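Local atomic coordinates of fimbrial protein MyfA (Yersinia enterocolitica, PDB entry 5LND), a protein that forms the major structural subunit of Myf fimbriae, protease-resistant surface polymers of Yersinia enterocolitica that are a probable virulence factor. Residues B[62-67]-B[85-90]; B[6-11]-B[23-28]; B[40-45]-B[71-76]; B[98-103]-B[123-128]; B[15-20]-B[91-96]. One frame throughout, in Å; residues are numbered along the deposited sequence.

Contact 1 (B[62-67]-B[85-90]); sequences HTNELS and TFFLAA
His62 lays its CB over one face of the Phe87 ring, displaced toward the rim and 3.5 Å from Phe87 CZ, as a CH-pi contact. The imidazole slides past the phenyl, so the two rings barely overlap although their planes differ by just 28°. Phe87 meets it because its CG stands between its own backbone N and carbonyl carbon (chi1 64°). Beneath, the backbones are drawn close: Phe87 N donates to His62 O at 2.8 Å and His62 N to Phe87 O at 3.1 Å. This single antiparallel bridge fixes the loop before strand 67-69 to strand 81-88 of the Ig-like beta sandwich. Inward, Thr63 and the buried Phe86 lie side by side, Thr63 CG2 3.9 Å from Phe86 CE1, while Leu66 crosses Phe86 at about a right angle, its CD1 near Phe86 CZ. Trp73 also meets this ring edge-to-face. Two donors grip Glu65 OE1 from opposite faces of the carboxylate: Thr63 OG1 at 2.6 Å, and Thr85 N at 3.1 Å, well above the plane. The solvent side is looser. There the exposed Asn64 crosses Phe87 at about a right angle, its amide plane 48° from the ring, with Asn64 ND2 3.5 Å from Phe87 CE2. A water accepts from Ala89 N at 2.7 Å and, weakly, from His62 NE2 at the imidazole edge.

Contact 2 (B[6-11]-B[23-28]); sequences FKATEN and PAFHLV
Phe6 turns its CG away from the backbone N (chi1 -175°) and Phe25 sets its CG opposite the carbonyl carbon (chi1 -66°), which brings Phe6 CZ to 3.4 Å from Phe25 CG. The contact pairs strands 3-8 and 22-30 as antiparallel neighbours in the smaller sheet of the Ig-like sandwich, where Ala24 and Phe25 form a classic beta bulge opposite Phe86 of strand 81-88. The phenyl planes are 30° apart and slid so far that they barely overlap; Phe6 CZ lies over one face of Phe25, while Leu27 CB meets the edge of the Phe6 ring. Strand 118-130 packs on this aromatic pair through Ala126. On the backbone, Lys7 and His26 exchange two bonds, Lys7 N to His26 O at 3.0 Å and His26 N to Lys7 O at 2.7 Å, the latter nearly straight. At the bulge, Thr9 N donates to Ala24 O at 2.9 Å. Past the strand's end a side chain takes over. Thr9 OG1 donates to Asn11 OD1 at 2.6 Å, which helps fix the rotation of the amide, and Asn11 ND2, with the acceptor in its amide plane, donates to Pro23 O at 2.7 Å.

Contact 3 (B[40-45]-B[71-76]); sequences VRPTGA and DHWWID
Val40 N donates to Trp73 O at 2.8 Å, a nearly straight bond. Trp73 N returns a bond to Val40 O at 2.9 Å. On the buried face of this pair Val40 CB and Trp73 CB are 4.3 Å apart, and Pro42 crosses the indole at about a right angle, its CG 4.0 Å from Trp73 CZ3. The Trp73 ring also stands edge-to-face with Trp68. In this way strand 72-75 joins the long strand 37-52, as an antiparallel partner in the larger sheet of the Ig-like sandwich, and sends its indole between the two sheets. Arg41 and His72 run side by side, guanidinium and imidazole planes 33° apart. The Arg41 NH1 tip lies over one face of the imidazole, 3.4 Å from His72 ND1, at an angle too poor for a hydrogen bond. His72 ND1 instead donates to Asp71 OD1 at 2.7 Å, close to the imidazole plane and on the syn side of the carboxylate, though tilted out of the carboxylate plane; this bond limits rotation of the ring. A water takes a bond from Arg41 NH1 at 2.8 Å and gives a weak one to Asp71 OD2, while Arg41 NE forms a salt bridge with Glu106.

Contact 4 (B[98-103]-B[123-128]); sequences EYQFTG and DISATK
Gln100 leans along the neighbouring strand toward Thr127 and Ser125, its chain extended (chi1 -171°, chi2 -173°). Its CB meets Thr127 CG2 at 3.6 Å; Gln100 CG touches the same methyl and also Ala126 O, at 3.5 Å; Gln100 CD comes within 4.0 Å of Ser125 OG, and at the tip Gln100 NE2 lies 3.2 Å from Ser125 OG. These residues form the outer face of an antiparallel hairpin of strands 97-108 and 118-130. Its inner face carries Phe101 and Ile124, whose CD1 approaches the edge of the Phe101 ring, 4.2 Å from Phe101 CE2. Ile124 also reaches Phe6 of strand 3-8. Opposite Ile124, Gly103 has no side chain, and Ile124 CG1 packs against its carbonyl, 3.2 Å from Gly103 O. Three hydrogen-bonded pairs (Tyr99 with Lys128, Phe101 with Ala126, Gly103 with Ile124) supply six main-chain bonds; Ile124 N to Gly103 O measures 2.6 Å. Strand 118-130 is hydrogen-bonded to strand 97-108 and packs its inner side chains on strands 3-8 and 22-30, consistent with the donor strand of this self-complemented subunit: backbone bonds hold one edge of strand 118-130, while Ile124 and Ala126 point into the interior shared with Phe6 and Phe25.

Contact 5 (B[15-20]-B[91-96]); sequences SGKLDA and GDEVKA
Gly16 and Val94 form the hydrogen-bonded pair at one end of a short backbone ladder, with Gly16 N donating to Val94 O at 2.7 Å and Val94 N back to Gly16 O. The ladder continues through Leu18 N to Asp92 O at 3.0 Å and closes with Gly91 N to Leu18 O at 2.7 Å. Gly91 turns there with a positive phi of 99°. One side-chain bond reinforces this end: Lys17, its chain extended until it bends at chi4 (76°), curls NZ onto a lone pair of Gly91 O, in the carbonyl plane, at 2.8 Å. Strands 16-17 and 93-94 thus make a two-stranded antiparallel ribbon at one end of the sandwich, about 18 Å from the centre of the chain to the centre of the contact. Across the two segments the charges only approach: Lys17 NZ and Glu93 OE2 stay 4.8 Å apart. Glu93 OE1 instead accepts from Gly78 N of the second subunit, and Lys95 NZ forms a salt bridge with Asp77 of that subunit and donates to Arg81 O of the same subunit. Apolar packing links Leu18 to Val94, where Leu18 CD1 lies 4.1 Å from Val94 CG2 and 4.0 Å from Asp92 CB.

Segment 85-90 of contact 1 and segment 23-28 of contact 2 are neighbours in the smaller sheet, joined by backbone bonds from Phe86 to Ala24 and Phe25; the contact centres are about 11 Å apart. Contacts 3 and 4 belong to the larger sheet, centres about 13 Å apart, where Thr43 N bonds to Thr102 O. Ser67 N bonds to Trp74 O, joining contacts 1 and 3. Between the sheets, Leu27 of contact 2 touches Val40 of contact 3, and Lys128 NZ of contact 4 bonds to Thr9 O and Asn11 O of contact 2. Contact 5 is the outlier: its nearest atoms lie about 12 Å from contact 3, yet Leu18 packs against Leu88 and Ala89 of contact 1.

Contact 1 (B[62-67]-B[85-90])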
# COMPACT_ATOMS: atom_id res chain seq x y z
N HIS B 62 -14.76 1.76 -6.06
CA HIS B 62 -15.61 1.76 -7.24
C HIS B 62 -17.05 1.95 -6.82
O HIS B 62 -17.44 1.57 -5.72
CB HIS B 62 -15.50 0.44 -7.99
CG HIS B 62 -14.11 -0.00 -8.26
ND1 HIS B 62 -13.42 0.37 -9.39
CD2 HIS B 62 -13.27 -0.78 -7.54
CE1 HIS B 62 -12.21 -0.17 -9.36
NE2 HIS B 62 -12.09 -0.87 -8.25
N THR B 63 -17.83 2.52 -7.72
CA THR B 63 -19.25 2.73 -7.49
C THR B 63 -19.99 2.56 -8.80
O THR B 63 -19.52 3.00 -9.85
CB THR B 63 -19.53 4.13 -6.84
OG1 THR B 63 -20.93 4.29 -6.59
CG2 THR B 63 -19.05 5.26 -7.73
N ASN B 64 -21.14 1.90 -8.75
CA ASN B 64 -21.95 1.69 -9.94
C ASN B 64 -23.04 2.75 -10.05
O ASN B 64 -23.87 2.71 -10.95
CB ASN B 64 -22.60 0.31 -9.92
CG ASN B 64 -21.59 -0.82 -10.09
OD1 ASN B 64 -20.60 -0.68 -10.81
ND2 ASN B 64 -21.84 -1.94 -9.42
N GLU B 65 -23.03 3.69 -9.11
CA GLU B 65 -24.04 4.73 -9.06
C GLU B 65 -23.53 6.08 -9.53
O GLU B 65 -24.33 6.95 -9.86
CB GLU B 65 -24.59 4.86 -7.64
CG GLU B 65 -25.25 3.60 -7.08
CD GLU B 65 -24.25 2.58 -6.63
OE1 GLU B 65 -23.17 2.97 -6.16
OE2 GLU B 65 -24.52 1.37 -6.77
N LEU B 66 -22.22 6.26 -9.58
CA LEU B 66 -21.65 7.55 -9.96
C LEU B 66 -20.70 7.45 -11.15
O LEU B 66 -20.08 6.42 -11.38
CB LEU B 66 -20.92 8.20 -8.78
CG LEU B 66 -21.58 8.26 -7.40
CD1 LEU B 66 -20.60 8.83 -6.43
CD2 LEU B 66 -22.83 9.08 -7.38
N SER B 67 -20.63 8.53 -11.91
CA SER B 67 -19.71 8.61 -13.03
C SER B 67 -18.40 9.13 -12.49
O SER B 67 -18.31 9.58 -11.36
CB SER B 67 -20.26 9.52 -14.11
OG SER B 67 -21.35 8.93 -14.77
N THR B 85 -23.05 3.13 -3.07
CA THR B 85 -22.18 2.23 -2.33
C THR B 85 -20.83 2.17 -3.03
O THR B 85 -20.76 2.07 -4.26
CB THR B 85 -22.76 0.81 -2.23
OG1 THR B 85 -24.08 0.87 -1.69
CG2 THR B 85 -21.90 -0.07 -1.34
N PHE B 86 -19.76 2.24 -2.26
CA PHE B 86 -18.43 2.10 -2.81
C PHE B 86 -17.90 0.72 -2.46
O PHE B 86 -17.82 0.36 -1.28
CB PHE B 86 -17.50 3.20 -2.30
CG PHE B 86 -17.90 4.57 -2.73
CD1 PHE B 86 -17.35 5.14 -3.87
CD2 PHE B 86 -18.84 5.30 -2.00
CE1 PHE B 86 -17.73 6.42 -4.28
CE2 PHE B 86 -19.22 6.58 -2.40
CZ PHE B 86 -18.66 7.13 -3.54
N PHE B 87 -17.58 -0.06 -3.48
CA PHE B 87 -17.19 -1.44 -3.26
C PHE B 87 -15.75 -1.69 -3.73
O PHE B 87 -15.19 -0.90 -4.48
CB PHE B 87 -18.15 -2.38 -3.99
CG PHE B 87 -18.13 -2.22 -5.48
CD1 PHE B 87 -17.21 -2.91 -6.25
CD2 PHE B 87 -19.04 -1.39 -6.11
CE1 PHE B 87 -17.19 -2.75 -7.61
CE2 PHE B 87 -19.02 -1.23 -7.48
CZ PHE B 87 -18.09 -1.92 -8.23
N LEU B 88 -15.17 -2.79 -3.26
CA LEU B 88 -13.87 -3.23 -3.72
C LEU B 88 -14.09 -4.23 -4.84
O LEU B 88 -15.03 -5.02 -4.79
CB LEU B 88 -13.11 -3.88 -2.57
CG LEU B 88 -13.02 -3.06 -1.29
CD1 LEU B 88 -12.15 -3.77 -0.28
CD2 LEU B 88 -12.51 -1.67 -1.59
N ALA B 89 -13.26 -4.20 -5.87
CA ALA B 89 -13.46 -5.09 -7.00
C ALA B 89 -13.14 -6.55 -6.64
O ALA B 89 -12.28 -6.83 -5.82
CB ALA B 89 -12.66 -4.64 -8.21
N ALA B 90 -13.87 -7.46 -7.27
CA ALA B 90 -13.57 -8.88 -7.16
C ALA B 90 -12.18 -9.16 -7.71
O ALA B 90 -11.82 -8.66 -8.77
CB ALA B 90 -14.58 -9.67 -7.94
O HOH W 1 -11.12 -2.54 -5.61

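Contact 2 (B[6-11]-B[23-28])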
# COMPACT_ATOMS: atom_id res chain seq x y z
N PHE B 6 -22.02 9.42 5.38
CA PHE B 6 -21.02 8.52 4.83
C PHE B 6 -20.51 7.58 5.91
O PHE B 6 -19.92 8.02 6.90
CB PHE B 6 -19.87 9.35 4.25
CG PHE B 6 -18.84 8.53 3.55
CD1 PHE B 6 -19.14 7.89 2.36
CD2 PHE B 6 -17.56 8.43 4.06
CE1 PHE B 6 -18.19 7.15 1.70
CE2 PHE B 6 -16.60 7.69 3.39
CZ PHE B 6 -16.92 7.05 2.21
N LYS B 7 -20.75 6.29 5.74
CA LYS B 7 -20.41 5.30 6.75
C LYS B 7 -19.79 4.10 6.09
O LYS B 7 -20.06 3.81 4.93
CB LYS B 7 -21.67 4.85 7.49
CG LYS B 7 -22.38 5.95 8.24
CD LYS B 7 -23.39 5.38 9.23
CE LYS B 7 -24.39 4.48 8.55
NZ LYS B 7 -25.55 4.17 9.44
N ALA B 8 -18.95 3.39 6.84
CA ALA B 8 -18.46 2.10 6.38
C ALA B 8 -19.64 1.15 6.42
O ALA B 8 -20.53 1.31 7.25
CB ALA B 8 -17.32 1.61 7.26
N THR B 9 -19.67 0.18 5.52
CA THR B 9 -20.77 -0.77 5.50
C THR B 9 -20.62 -1.83 6.59
O THR B 9 -19.61 -1.87 7.29
CB THR B 9 -20.88 -1.46 4.16
OG1 THR B 9 -19.62 -2.03 3.82
CG2 THR B 9 -21.32 -0.48 3.08
N GLU B 10 -21.64 -2.68 6.72
CA GLU B 10 -21.69 -3.66 7.82
C GLU B 10 -20.99 -4.97 7.50
O GLU B 10 -20.59 -5.69 8.41
CB GLU B 10 -23.14 -3.94 8.22
CG GLU B 10 -23.76 -2.88 9.13
CD GLU B 10 -25.23 -3.15 9.43
OE1 GLU B 10 -25.74 -4.19 8.97
OE2 GLU B 10 -25.86 -2.33 10.12
N ASN B 11 -20.83 -5.26 6.21
CA ASN B 11 -20.23 -6.53 5.81
C ASN B 11 -18.78 -6.72 6.28
O ASN B 11 -18.00 -5.78 6.36
CB ASN B 11 -20.37 -6.76 4.30
CG ASN B 11 -19.85 -5.61 3.48
OD1 ASN B 11 -20.36 -4.50 3.58
ND2 ASN B 11 -18.85 -5.88 2.66
N PRO B 23 -18.71 -4.45 -0.84
CA PRO B 23 -19.10 -3.15 -0.26
C PRO B 23 -18.19 -2.72 0.88
O PRO B 23 -17.82 -3.52 1.74
CB PRO B 23 -20.52 -3.41 0.27
CG PRO B 23 -21.03 -4.51 -0.61
CD PRO B 23 -19.84 -5.39 -0.85
N ALA B 24 -17.82 -1.44 0.87
CA ALA B 24 -16.93 -0.89 1.88
C ALA B 24 -17.50 0.36 2.54
O ALA B 24 -17.36 0.55 3.75
CB ALA B 24 -15.57 -0.60 1.28
N PHE B 25 -18.11 1.22 1.73
CA PHE B 25 -18.68 2.47 2.23
C PHE B 25 -20.06 2.71 1.63
O PHE B 25 -20.34 2.29 0.51
CB PHE B 25 -17.79 3.67 1.88
CG PHE B 25 -16.45 3.67 2.57
CD1 PHE B 25 -16.35 3.82 3.94
CD2 PHE B 25 -15.29 3.57 1.82
CE1 PHE B 25 -15.11 3.83 4.56
CE2 PHE B 25 -14.05 3.59 2.44
CZ PHE B 25 -13.97 3.72 3.81
N HIS B 26 -20.90 3.41 2.38
CA HIS B 26 -22.19 3.84 1.87
C HIS B 26 -22.35 5.34 2.05
O HIS B 26 -22.07 5.88 3.12
CB HIS B 26 -23.32 3.10 2.58
CG HIS B 26 -24.68 3.45 2.05
ND1 HIS B 26 -25.13 3.06 0.81
CD2 HIS B 26 -25.70 4.15 2.61
CE1 HIS B 26 -26.36 3.49 0.62
NE2 HIS B 26 -26.73 4.16 1.70
N LEU B 27 -22.82 6.00 0.99
CA LEU B 27 -22.94 7.45 0.97
C LEU B 27 -24.36 7.87 0.66
O LEU B 27 -25.01 7.27 -0.20
CB LEU B 27 -22.00 8.02 -0.10
CG LEU B 27 -22.25 9.48 -0.49
CD1 LEU B 27 -21.86 10.41 0.62
CD2 LEU B 27 -21.49 9.81 -1.75
N VAL B 28 -24.85 8.88 1.38
CA VAL B 28 -26.17 9.44 1.10
C VAL B 28 -26.09 10.95 1.00
O VAL B 28 -25.73 11.63 1.96
CB VAL B 28 -27.18 9.08 2.20
CG1 VAL B 28 -28.54 9.64 1.86
CG2 VAL B 28 -27.27 7.57 2.34

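Contact 3 (B[40-45]-B[71-76])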
# COMPACT_ATOMS: atom_id res chain seq x y z
N VAL B 40 -18.31 13.95 -5.77
CA VAL B 40 -17.61 13.37 -4.64
C VAL B 40 -16.13 13.41 -4.99
O VAL B 40 -15.68 12.69 -5.88
CB VAL B 40 -18.07 11.94 -4.31
CG1 VAL B 40 -17.44 11.45 -3.02
CG2 VAL B 40 -19.57 11.87 -4.21
N ARG B 41 -15.38 14.28 -4.31
CA ARG B 41 -13.97 14.49 -4.62
C ARG B 41 -13.04 13.95 -3.54
O ARG B 41 -13.06 14.43 -2.41
CB ARG B 41 -13.70 15.98 -4.78
CG ARG B 41 -14.61 16.71 -5.75
CD ARG B 41 -14.03 18.05 -6.07
NE ARG B 41 -14.74 18.74 -7.14
CZ ARG B 41 -14.26 18.85 -8.37
NH1 ARG B 41 -13.09 18.32 -8.66
NH2 ARG B 41 -14.95 19.49 -9.31
N PRO B 42 -12.20 12.97 -3.90
CA PRO B 42 -11.23 12.41 -2.94
C PRO B 42 -10.27 13.46 -2.42
O PRO B 42 -9.88 14.36 -3.16
CB PRO B 42 -10.46 11.38 -3.78
CG PRO B 42 -11.38 11.02 -4.89
CD PRO B 42 -12.16 12.28 -5.20
N THR B 43 -9.88 13.36 -1.15
CA THR B 43 -8.96 14.33 -0.59
C THR B 43 -7.84 13.66 0.20
O THR B 43 -8.00 12.53 0.67
CB THR B 43 -9.68 15.38 0.32
OG1 THR B 43 -10.10 14.76 1.55
CG2 THR B 43 -10.90 16.02 -0.39
N GLY B 44 -6.71 14.35 0.33
CA GLY B 44 -5.62 13.85 1.14
C GLY B 44 -4.99 12.56 0.64
O GLY B 44 -4.63 12.45 -0.53
N ALA B 45 -4.87 11.60 1.55
CA ALA B 45 -4.35 10.29 1.24
C ALA B 45 -5.16 9.63 0.13
O ALA B 45 -4.61 8.97 -0.74
CB ALA B 45 -4.37 9.43 2.49
N ASP B 71 -10.54 12.54 -11.81
CA ASP B 71 -10.07 12.43 -10.44
C ASP B 71 -11.16 12.39 -9.37
O ASP B 71 -10.86 12.39 -8.17
CB ASP B 71 -9.12 13.59 -10.12
CG ASP B 71 -9.80 14.94 -10.20
OD1 ASP B 71 -10.90 15.03 -10.76
OD2 ASP B 71 -9.23 15.93 -9.71
N HIS B 72 -12.42 12.35 -9.79
CA HIS B 72 -13.53 12.39 -8.83
C HIS B 72 -14.78 11.79 -9.40
O HIS B 72 -14.88 11.56 -10.60
CB HIS B 72 -13.80 13.83 -8.37
CG HIS B 72 -14.36 14.71 -9.44
ND1 HIS B 72 -13.57 15.40 -10.33
CD2 HIS B 72 -15.64 15.02 -9.76
CE1 HIS B 72 -14.33 16.09 -11.15
NE2 HIS B 72 -15.59 15.88 -10.83
N TRP B 73 -15.74 11.51 -8.53
CA TRP B 73 -17.01 10.98 -8.98
C TRP B 73 -18.01 12.11 -9.12
O TRP B 73 -17.89 13.14 -8.46
CB TRP B 73 -17.55 9.91 -8.03
CG TRP B 73 -16.76 8.64 -8.01
CD1 TRP B 73 -16.86 7.59 -8.88
CD2 TRP B 73 -15.75 8.27 -7.06
NE1 TRP B 73 -15.98 6.60 -8.52
CE2 TRP B 73 -15.28 7.00 -7.41
CE3 TRP B 73 -15.20 8.91 -5.94
CZ2 TRP B 73 -14.29 6.34 -6.68
CZ3 TRP B 73 -14.22 8.26 -5.22
CH2 TRP B 73 -13.77 6.99 -5.60
N TRP B 74 -18.98 11.92 -10.00
CA TRP B 74 -20.01 12.93 -10.20
C TRP B 74 -21.26 12.26 -10.73
O TRP B 74 -21.22 11.14 -11.22
CB TRP B 74 -19.54 14.00 -11.18
CG TRP B 74 -19.37 13.48 -12.57
CD1 TRP B 74 -18.32 12.77 -13.04
CD2 TRP B 74 -20.27 13.66 -13.67
NE1 TRP B 74 -18.51 12.48 -14.37
CE2 TRP B 74 -19.70 13.02 -14.78
CE3 TRP B 74 -21.50 14.30 -13.82
CZ2 TRP B 74 -20.32 12.99 -16.03
CZ3 TRP B 74 -22.11 14.27 -15.06
CH2 TRP B 74 -21.52 13.62 -16.15
N ILE B 75 -22.37 12.97 -10.62
CA ILE B 75 -23.62 12.48 -11.14
C ILE B 75 -24.52 13.69 -11.35
O ILE B 75 -24.44 14.67 -10.60
CB ILE B 75 -24.27 11.45 -10.18
CG1 ILE B 75 -25.38 10.67 -10.88
CG2 ILE B 75 -24.78 12.12 -8.93
CD1 ILE B 75 -26.05 9.64 -9.97
N ASP B 76 -25.32 13.66 -12.41
CA ASP B 76 -26.39 14.64 -12.56
C ASP B 76 -27.67 14.01 -12.04
O ASP B 76 -28.32 13.23 -12.75
CB ASP B 76 -26.57 15.04 -14.01
CG ASP B 76 -25.48 15.95 -14.53
OD1 ASP B 76 -24.81 16.63 -13.74
OD2 ASP B 76 -25.32 15.97 -15.75
O HOH W 2 -11.37 16.29 -7.74

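Contact 4 (B[98-103]-B[123-128])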
# COMPACT_ATOMS: atom_id res chain seq x y z
N GLU B 98 -6.96 -0.77 8.86
CA GLU B 98 -8.06 0.17 9.02
C GLU B 98 -7.94 1.17 7.90
O GLU B 98 -7.07 2.05 7.93
CB GLU B 98 -7.97 0.85 10.38
CG GLU B 98 -7.95 -0.11 11.56
CD GLU B 98 -9.23 -0.90 11.66
OE1 GLU B 98 -10.30 -0.30 11.44
OE2 GLU B 98 -9.17 -2.11 11.95
N TYR B 99 -8.79 1.05 6.89
CA TYR B 99 -8.62 1.86 5.70
C TYR B 99 -9.55 3.05 5.68
O TYR B 99 -10.77 2.90 5.74
CB TYR B 99 -8.87 1.04 4.46
CG TYR B 99 -7.89 -0.06 4.17
CD1 TYR B 99 -6.84 0.16 3.29
CD2 TYR B 99 -8.04 -1.32 4.73
CE1 TYR B 99 -5.96 -0.84 2.98
CE2 TYR B 99 -7.16 -2.33 4.43
CZ TYR B 99 -6.12 -2.08 3.56
OH TYR B 99 -5.23 -3.07 3.25
N GLN B 100 -8.96 4.23 5.57
CA GLN B 100 -9.72 5.46 5.63
C GLN B 100 -9.91 6.09 4.26
O GLN B 100 -8.99 6.18 3.47
CB GLN B 100 -9.02 6.46 6.55
CG GLN B 100 -9.83 7.69 6.85
CD GLN B 100 -9.05 8.73 7.61
OE1 GLN B 100 -7.86 8.93 7.37
NE2 GLN B 100 -9.72 9.42 8.53
N PHE B 101 -11.13 6.53 3.99
CA PHE B 101 -11.36 7.39 2.86
C PHE B 101 -11.76 8.77 3.37
O PHE B 101 -12.60 8.90 4.26
CB PHE B 101 -12.43 6.82 1.93
CG PHE B 101 -12.73 7.70 0.76
CD1 PHE B 101 -11.97 7.62 -0.39
CD2 PHE B 101 -13.76 8.63 0.83
CE1 PHE B 101 -12.24 8.44 -1.47
CE2 PHE B 101 -14.05 9.45 -0.24
CZ PHE B 101 -13.29 9.36 -1.39
N THR B 102 -11.14 9.79 2.79
CA THR B 102 -11.51 11.16 3.03
C THR B 102 -11.90 11.77 1.70
O THR B 102 -11.33 11.44 0.65
CB THR B 102 -10.35 11.96 3.66
OG1 THR B 102 -9.17 11.84 2.86
CG2 THR B 102 -10.06 11.44 5.05
N GLY B 103 -12.89 12.65 1.74
CA GLY B 103 -13.33 13.31 0.53
C GLY B 103 -14.24 14.49 0.82
O GLY B 103 -14.62 14.71 1.97
N ASP B 123 -16.95 18.08 3.93
CA ASP B 123 -16.01 16.96 3.99
C ASP B 123 -16.64 15.69 4.54
O ASP B 123 -17.41 15.72 5.50
CB ASP B 123 -14.85 17.29 4.92
CG ASP B 123 -13.86 18.24 4.32
OD1 ASP B 123 -13.75 18.33 3.08
OD2 ASP B 123 -13.18 18.88 5.13
N ILE B 124 -16.27 14.56 3.95
CA ILE B 124 -16.66 13.27 4.49
C ILE B 124 -15.42 12.49 4.89
O ILE B 124 -14.32 12.75 4.40
CB ILE B 124 -17.49 12.46 3.48
CG1 ILE B 124 -16.78 12.39 2.13
CG2 ILE B 124 -18.88 13.06 3.32
CD1 ILE B 124 -17.46 11.48 1.15
N SER B 125 -15.60 11.53 5.80
CA SER B 125 -14.49 10.72 6.30
C SER B 125 -15.06 9.46 6.96
O SER B 125 -16.01 9.53 7.75
CB SER B 125 -13.63 11.53 7.29
OG SER B 125 -12.48 10.82 7.70
N ALA B 126 -14.52 8.30 6.59
CA ALA B 126 -14.92 7.04 7.20
C ALA B 126 -13.80 6.01 7.10
O ALA B 126 -12.93 6.10 6.23
CB ALA B 126 -16.19 6.50 6.57
N THR B 127 -13.80 5.03 8.00
CA THR B 127 -12.79 3.98 7.97
C THR B 127 -13.46 2.62 7.94
O THR B 127 -14.45 2.40 8.63
CB THR B 127 -11.81 4.07 9.16
OG1 THR B 127 -12.52 3.79 10.37
CG2 THR B 127 -11.18 5.44 9.26
N LYS B 128 -12.94 1.72 7.12
CA LYS B 128 -13.47 0.37 7.02
C LYS B 128 -12.38 -0.60 7.46
O LYS B 128 -11.20 -0.43 7.13
CB LYS B 128 -13.91 0.08 5.59
CG LYS B 128 -14.37 -1.33 5.31
CD LYS B 128 -15.69 -1.62 6.00
CE LYS B 128 -16.17 -3.00 5.65
NZ LYS B 128 -17.34 -3.34 6.46

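Contact 5 (B[15-20]-B[91-96])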
# COMPACT_ATOMS: atom_id res chain seq x y z
N SER B 15 -8.76 -10.28 4.99
CA SER B 15 -7.64 -10.20 4.05
C SER B 15 -7.64 -11.34 3.05
O SER B 15 -8.15 -12.42 3.32
CB SER B 15 -6.32 -10.20 4.80
OG SER B 15 -6.23 -11.31 5.66
N GLY B 16 -7.07 -11.08 1.87
CA GLY B 16 -6.99 -12.09 0.84
C GLY B 16 -7.70 -11.64 -0.41
O GLY B 16 -8.23 -10.53 -0.47
N LYS B 17 -7.72 -12.50 -1.42
CA LYS B 17 -8.32 -12.16 -2.70
C LYS B 17 -9.83 -12.21 -2.59
O LYS B 17 -10.40 -13.16 -2.05
CB LYS B 17 -7.82 -13.13 -3.77
CG LYS B 17 -8.01 -12.65 -5.20
CD LYS B 17 -7.41 -13.64 -6.17
CE LYS B 17 -7.82 -13.35 -7.61
NZ LYS B 17 -7.10 -12.20 -8.22
N LEU B 18 -10.48 -11.16 -3.08
CA LEU B 18 -11.92 -11.05 -3.02
C LEU B 18 -12.53 -11.91 -4.12
O LEU B 18 -12.04 -11.90 -5.25
CB LEU B 18 -12.33 -9.60 -3.20
CG LEU B 18 -11.84 -8.62 -2.15
CD1 LEU B 18 -12.12 -7.18 -2.55
CD2 LEU B 18 -12.49 -8.91 -0.81
N ASP B 19 -13.57 -12.67 -3.78
CA ASP B 19 -14.26 -13.47 -4.78
C ASP B 19 -15.15 -12.55 -5.59
O ASP B 19 -15.34 -12.74 -6.80
CB ASP B 19 -15.14 -14.56 -4.14
CG ASP B 19 -14.58 -15.10 -2.84
OD1 ASP B 19 -13.70 -16.00 -2.88
OD2 ASP B 19 -15.04 -14.64 -1.77
N ALA B 20 -15.68 -11.53 -4.92
CA ALA B 20 -16.76 -10.72 -5.45
C ALA B 20 -16.59 -9.24 -5.16
O ALA B 20 -15.80 -8.85 -4.30
CB ALA B 20 -18.07 -11.19 -4.88
N GLY B 91 -11.40 -9.96 -6.99
CA GLY B 91 -10.07 -10.33 -7.44
C GLY B 91 -8.96 -9.51 -6.81
O GLY B 91 -7.77 -9.84 -6.96
N ASP B 92 -9.34 -8.43 -6.13
CA ASP B 92 -8.38 -7.60 -5.42
C ASP B 92 -7.80 -8.33 -4.21
O ASP B 92 -8.54 -8.87 -3.38
CB ASP B 92 -9.03 -6.28 -4.98
CG ASP B 92 -8.98 -5.21 -6.07
OD1 ASP B 92 -9.15 -5.56 -7.26
OD2 ASP B 92 -8.77 -4.03 -5.73
N GLU B 93 -6.47 -8.34 -4.12
CA GLU B 93 -5.79 -8.94 -2.98
C GLU B 93 -5.62 -7.88 -1.92
O GLU B 93 -4.84 -6.96 -2.08
CB GLU B 93 -4.45 -9.50 -3.41
CG GLU B 93 -4.58 -10.60 -4.45
CD GLU B 93 -3.47 -11.63 -4.35
OE1 GLU B 93 -2.52 -11.39 -3.57
OE2 GLU B 93 -3.56 -12.67 -5.05
N VAL B 94 -6.39 -8.01 -0.84
CA VAL B 94 -6.46 -6.97 0.18
C VAL B 94 -5.86 -7.42 1.48
O VAL B 94 -6.16 -8.50 1.98
CB VAL B 94 -7.91 -6.57 0.43
CG1 VAL B 94 -7.97 -5.52 1.51
CG2 VAL B 94 -8.54 -6.04 -0.84
N LYS B 95 -5.00 -6.59 2.05
CA LYS B 95 -4.36 -6.89 3.30
C LYS B 95 -5.17 -6.32 4.45
O LYS B 95 -5.99 -5.43 4.25
CB LYS B 95 -2.96 -6.30 3.31
CG LYS B 95 -2.11 -6.79 2.18
CD LYS B 95 -0.62 -6.60 2.46
CE LYS B 95 0.21 -7.67 1.77
NZ LYS B 95 1.46 -7.14 1.14
N ALA B 96 -4.94 -6.84 5.65
CA ALA B 96 -5.63 -6.36 6.83
C ALA B 96 -5.27 -4.91 7.10
O ALA B 96 -4.17 -4.46 6.76
CB ALA B 96 -5.29 -7.23 8.04